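PDB 5D5P: HcgB from Methanococcus maripaludis, which probably acts as a guanylyltransferase in the biosynthesis of the iron-guanylylpyridinol (FeGP) cofactor of [Fe]-hydrogenase. Local coordinates for residues N136-D139 with K140-L144; L144-I147 with T148-R152. All blocks are in the same frame, centred on the assembly; numbering follows the deposited sequence.

Contact 1 of 2, residues N136-D139 with K140-L144; sequences NPID and KTVEL
Asn136 reaches over the first turn of helix 138-151, where its ND2 donates to Thr141 OG1 at 3.1 Å. The bond is bent, 147° at the hydrogen, and the hydroxyl lies 21° out of the amide plane. With CG anti to the backbone N (chi1 -154°), the amide swings forward along the helix to meet it. A water 2.6 Å from Thr141 OG1 also bonds weakly to Asn136 O, a loose second link beside the direct amide bond. Pro137 occupies the N-cap position, and its carbonyl opens the helical bonding. Pro137 O takes the Thr141 amide at 3.0 Å, nearly along the C=O axis, and a weaker, more bent bond from Lys140 N. Further on, the regular i to i+4 pattern satisfies Ile138 O through Val142 N (2.9 Å) and Asp139 O through Glu143 N. Val142 CG2, anti to its own carbonyl carbon, comes within 4.2 Å of Ile138 CG1 in a small apolar contact. Ile138 also packs on Lys48 and Lys49 of helix 47-57, which Asp139 meets at Lys48 and Val52, while Ile138, Thr141 and Val142 touch Arg101 of strand 97-103.

Contact 2 of 2, residues L144-I147 with T148-R152; sequences LELI and TALER
Thr148 turns its hydroxyl back onto the preceding turn: OG1 donates to Leu144 O at 2.8 Å, and Thr148 N reaches the same carbonyl at 2.9 Å from the opposite face of its plane. OG1 stands beside the backbone N (chi1 -67°), which permits this double grip, and Leu144 CD1 lies against it at 3.6 Å. Ala149 N bonds to Glu145 O, and its methyl lies near that oxygen. Glu145 points its carboxylate elsewhere, to Ser128 and in a salt bridge to Arg101. Leu150 runs alongside Leu146 in the same direction, CD1 4.2 Å from Leu146 CG; both leucines pack on Ile56 of helix 47-57. Glu151 N bonds to Ile147 O at 2.9 Å, and its side chain crosses Ile147, CG only 3.1 Å from Ile147 O and OE2 3.6 Å from Ile147 CG2. With an alanine here, the CG2 methyl of Ile147 would probably lose the aliphatic and carboxylate cover lying across it. Arg152 extends to Ser109 O and Ser128 O of the second subunit. The arrangement is that of an amphipathic alpha-helix, with Ala149, Leu146 and Leu150 turned inward, packed against the mixed sheet and helix 47-57 of a Maf-clan alpha/beta fold.

How the contacts relate
Both contacts belong to helix 138-151 and meet at Leu144, contact 1 building its start and contact 2 its later turns; their centres lie about 12 Å apart. Contact 1 is a surface contact, its centre about 16 Å from that of the chain; contact 2 is partly buried, about 10 Å from the chain centre. Both carry regular backbone bonds, to which contact 1 adds an amide-hydroxyl bond and a water at the helix start, and contact 2 a hydroxyl bond to a backbone carbonyl and leucine packing. Helix 47-57 borders both, and Arg101 links them, touching residues of contact 1 while pairing with Glu145 in contact 2. The other subunit approaches contact 2 alone.

Contact 1 of 2, residues N136-D139 with K140-L144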
loop_
_atom_site.group_PDB
_atom_site.type_symbol
_atom_site.label_atom_id
_atom_site.label_comp_id
_atom_site.label_asym_id
_atom_site.label_seq_id
_atom_site.Cartn_x
_atom_site.Cartn_y
_atom_site.Cartn_z
ATOM N N ASN A 136 -7.270 -15.063 -11.386
ATOM C CA ASN A 136 -8.229 -15.200 -10.311
ATOM C C ASN A 136 -9.460 -14.381 -10.663
ATOM O O ASN A 136 -9.343 -13.289 -11.225
ATOM C CB ASN A 136 -7.628 -14.740 -8.990
ATOM C CG ASN A 136 -8.273 -15.390 -7.804
ATOM O OD1 ASN A 136 -8.583 -16.576 -7.825
ATOM N ND2 ASN A 136 -8.531 -14.598 -6.770
ATOM N N PRO A 137 -10.647 -14.911 -10.368
ATOM C CA PRO A 137 -11.842 -14.116 -10.679
ATOM C C PRO A 137 -11.806 -12.805 -9.946
ATOM O O PRO A 137 -11.485 -12.814 -8.756
ATOM C CB PRO A 137 -12.989 -14.982 -10.177
ATOM C CG PRO A 137 -12.437 -16.401 -10.198
ATOM C CD PRO A 137 -10.970 -16.257 -9.864
ATOM N N ILE A 138 -12.118 -11.709 -10.626
ATOM C CA ILE A 138 -11.951 -10.395 -10.012
ATOM C C ILE A 138 -12.804 -10.280 -8.747
ATOM O O ILE A 138 -12.404 -9.617 -7.803
ATOM C CB ILE A 138 -12.296 -9.261 -11.003
ATOM C CG1 ILE A 138 -11.950 -7.906 -10.402
ATOM C CG2 ILE A 138 -13.754 -9.360 -11.445
ATOM C CD1 ILE A 138 -10.488 -7.763 -10.070
ATOM N N ASP A 139 -13.941 -10.973 -8.687
ATOM C CA ASP A 139 -14.790 -10.837 -7.503
ATOM C C ASP A 139 -14.168 -11.512 -6.305
ATOM O O ASP A 139 -14.239 -11.004 -5.180
ATOM C CB ASP A 139 -16.165 -11.474 -7.710
ATOM C CG ASP A 139 -17.018 -10.708 -8.667
ATOM O OD1 ASP A 139 -16.637 -9.556 -8.972
ATOM O OD2 ASP A 139 -18.071 -11.249 -9.091
ATOM N N LYS A 140 -13.479 -12.614 -6.557
ATOM C CA LYS A 140 -12.821 -13.314 -5.469
ATOM C C LYS A 140 -11.594 -12.526 -5.049
ATOM O O LYS A 140 -11.261 -12.481 -3.872
ATOM C CB LYS A 140 -12.446 -14.733 -5.889
ATOM C CG LYS A 140 -13.588 -15.736 -5.651
ATOM C CD LYS A 140 -13.133 -17.172 -5.782
ATOM C CE LYS A 140 -14.226 -18.137 -5.343
ATOM N NZ LYS A 140 -13.766 -19.555 -5.343
ATOM N N THR A 141 -10.967 -11.842 -5.995
ATOM C CA THR A 141 -9.829 -10.979 -5.661
ATOM C C THR A 141 -10.245 -9.785 -4.773
ATOM O O THR A 141 -9.620 -9.525 -3.742
ATOM C CB THR A 141 -9.132 -10.474 -6.930
ATOM O OG1 THR A 141 -8.634 -11.598 -7.675
ATOM C CG2 THR A 141 -7.979 -9.524 -6.569
ATOM N N VAL A 142 -11.310 -9.084 -5.153
ATOM C CA VAL A 142 -11.761 -7.936 -4.360
ATOM C C VAL A 142 -12.224 -8.402 -2.965
ATOM O O VAL A 142 -11.892 -7.784 -1.961
ATOM C CB VAL A 142 -12.883 -7.176 -5.100
ATOM C CG1 VAL A 142 -13.452 -6.058 -4.241
ATOM C CG2 VAL A 142 -12.329 -6.602 -6.399
ATOM N N GLU A 143 -12.955 -9.515 -2.912
ATOM C CA GLU A 143 -13.392 -10.094 -1.645
ATOM C C GLU A 143 -12.215 -10.351 -0.703
ATOM O O GLU A 143 -12.231 -9.903 0.444
ATOM C CB GLU A 143 -14.148 -11.403 -1.887
ATOM C CG GLU A 143 -14.616 -12.067 -0.614
ATOM C CD GLU A 143 -15.366 -13.368 -0.880
ATOM O OE1 GLU A 143 -15.170 -13.976 -1.955
ATOM O OE2 GLU A 143 -16.176 -13.761 -0.023
ATOM N N LEU A 144 -11.183 -11.043 -1.186
ATOM C CA LEU A 144 -10.017 -11.339 -0.359
ATOM C C LEU A 144 -9.315 -10.047 0.086
ATOM O O LEU A 144 -8.842 -9.962 1.228
ATOM C CB LEU A 144 -9.029 -12.227 -1.108
ATOM C CG LEU A 144 -7.748 -12.565 -0.353
ATOM C CD1 LEU A 144 -8.131 -13.319 0.917
ATOM C CD2 LEU A 144 -6.799 -13.386 -1.215
HETATM O O HOH W 1 -7.296 -10.897 -9.844
#

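Contact 2 of 2, residues L144-I147 with T148-R152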
loop_
_atom_site.group_PDB
_atom_site.type_symbol
_atom_site.label_atom_id
_atom_site.label_comp_id
_atom_site.label_asym_id
_atom_site.label_seq_id
_atom_site.Cartn_x
_atom_site.Cartn_y
_atom_site.Cartn_z
ATOM N N LEU A 144 -11.183 -11.043 -1.186
ATOM C CA LEU A 144 -10.017 -11.339 -0.359
ATOM C C LEU A 144 -9.315 -10.047 0.086
ATOM O O LEU A 144 -8.842 -9.962 1.228
ATOM C CB LEU A 144 -9.029 -12.227 -1.108
ATOM C CG LEU A 144 -7.748 -12.565 -0.353
ATOM C CD1 LEU A 144 -8.131 -13.319 0.917
ATOM C CD2 LEU A 144 -6.799 -13.386 -1.215
ATOM N N GLU A 145 -9.225 -9.063 -0.809
ATOM C CA GLU A 145 -8.557 -7.798 -0.469
ATOM C C GLU A 145 -9.275 -7.184 0.719
ATOM O O GLU A 145 -8.639 -6.728 1.674
ATOM C CB GLU A 145 -8.557 -6.796 -1.643
ATOM C CG GLU A 145 -7.569 -7.127 -2.762
ATOM C CD GLU A 145 -7.807 -6.296 -4.013
ATOM O OE1 GLU A 145 -8.747 -5.458 -4.006
ATOM O OE2 GLU A 145 -7.061 -6.489 -5.007
ATOM N N LEU A 146 -10.604 -7.188 0.655
ATOM C CA LEU A 146 -11.366 -6.447 1.668
ATOM C C LEU A 146 -11.362 -7.180 2.995
ATOM O O LEU A 146 -11.168 -6.568 4.060
ATOM C CB LEU A 146 -12.789 -6.188 1.189
ATOM C CG LEU A 146 -13.690 -5.422 2.161
ATOM C CD1 LEU A 146 -13.022 -4.130 2.575
ATOM C CD2 LEU A 146 -15.026 -5.113 1.467
ATOM N N ILE A 147 -11.563 -8.489 2.936
ATOM C CA ILE A 147 -11.544 -9.313 4.142
ATOM C C ILE A 147 -10.161 -9.216 4.805
ATOM O O ILE A 147 -10.052 -9.110 6.037
ATOM C CB ILE A 147 -11.897 -10.774 3.840
ATOM C CG1 ILE A 147 -13.383 -10.868 3.482
ATOM C CG2 ILE A 147 -11.611 -11.650 5.038
ATOM C CD1 ILE A 147 -13.834 -12.254 3.133
ATOM N N THR A 148 -9.113 -9.228 3.993
ATOM C CA THR A 148 -7.752 -9.099 4.521
ATOM C C THR A 148 -7.544 -7.743 5.198
ATOM O O THR A 148 -6.978 -7.666 6.297
ATOM C CB THR A 148 -6.695 -9.289 3.400
ATOM O OG1 THR A 148 -6.754 -10.653 2.940
ATOM C CG2 THR A 148 -5.299 -9.057 3.935
ATOM N N ALA A 149 -8.015 -6.684 4.548
ATOM C CA ALA A 149 -7.812 -5.331 5.083
ATOM C C ALA A 149 -8.560 -5.184 6.403
ATOM O O ALA A 149 -8.070 -4.525 7.334
ATOM C CB ALA A 149 -8.253 -4.267 4.073
ATOM N N LEU A 150 -9.729 -5.814 6.507
ATOM C CA LEU A 150 -10.476 -5.726 7.760
ATOM C C LEU A 150 -9.831 -6.588 8.840
ATOM O O LEU A 150 -9.700 -6.136 9.970
ATOM C CB LEU A 150 -11.938 -6.120 7.565
ATOM C CG LEU A 150 -12.742 -5.135 6.715
ATOM C CD1 LEU A 150 -14.048 -5.778 6.293
ATOM C CD2 LEU A 150 -13.006 -3.818 7.452
ATOM N N GLU A 151 -9.410 -7.811 8.505
ATOM C CA GLU A 151 -8.828 -8.718 9.497
ATOM C C GLU A 151 -7.576 -8.161 10.158
ATOM O O GLU A 151 -7.335 -8.408 11.353
ATOM C CB GLU A 151 -8.457 -10.041 8.838
ATOM C CG GLU A 151 -9.612 -10.903 8.512
ATOM C CD GLU A 151 -9.184 -12.234 7.951
ATOM O OE1 GLU A 151 -7.992 -12.370 7.583
ATOM O OE2 GLU A 151 -10.043 -13.132 7.887
ATOM N N ARG A 152 -6.800 -7.399 9.394
ATOM C CA ARG A 152 -5.532 -6.927 9.925
ATOM C C ARG A 152 -5.700 -5.756 10.889
ATOM O O ARG A 152 -4.745 -5.419 11.581
ATOM C CB ARG A 152 -4.562 -6.576 8.799
ATOM C CG ARG A 152 -5.007 -5.496 7.926
ATOM C CD ARG A 152 -4.095 -5.449 6.689
ATOM N NE ARG A 152 -2.752 -4.936 6.964
ATOM C CZ ARG A 152 -2.463 -3.663 7.236
ATOM N NH1 ARG A 152 -1.197 -3.311 7.431
ATOM N NH2 ARG A 152 -3.430 -2.743 7.362
#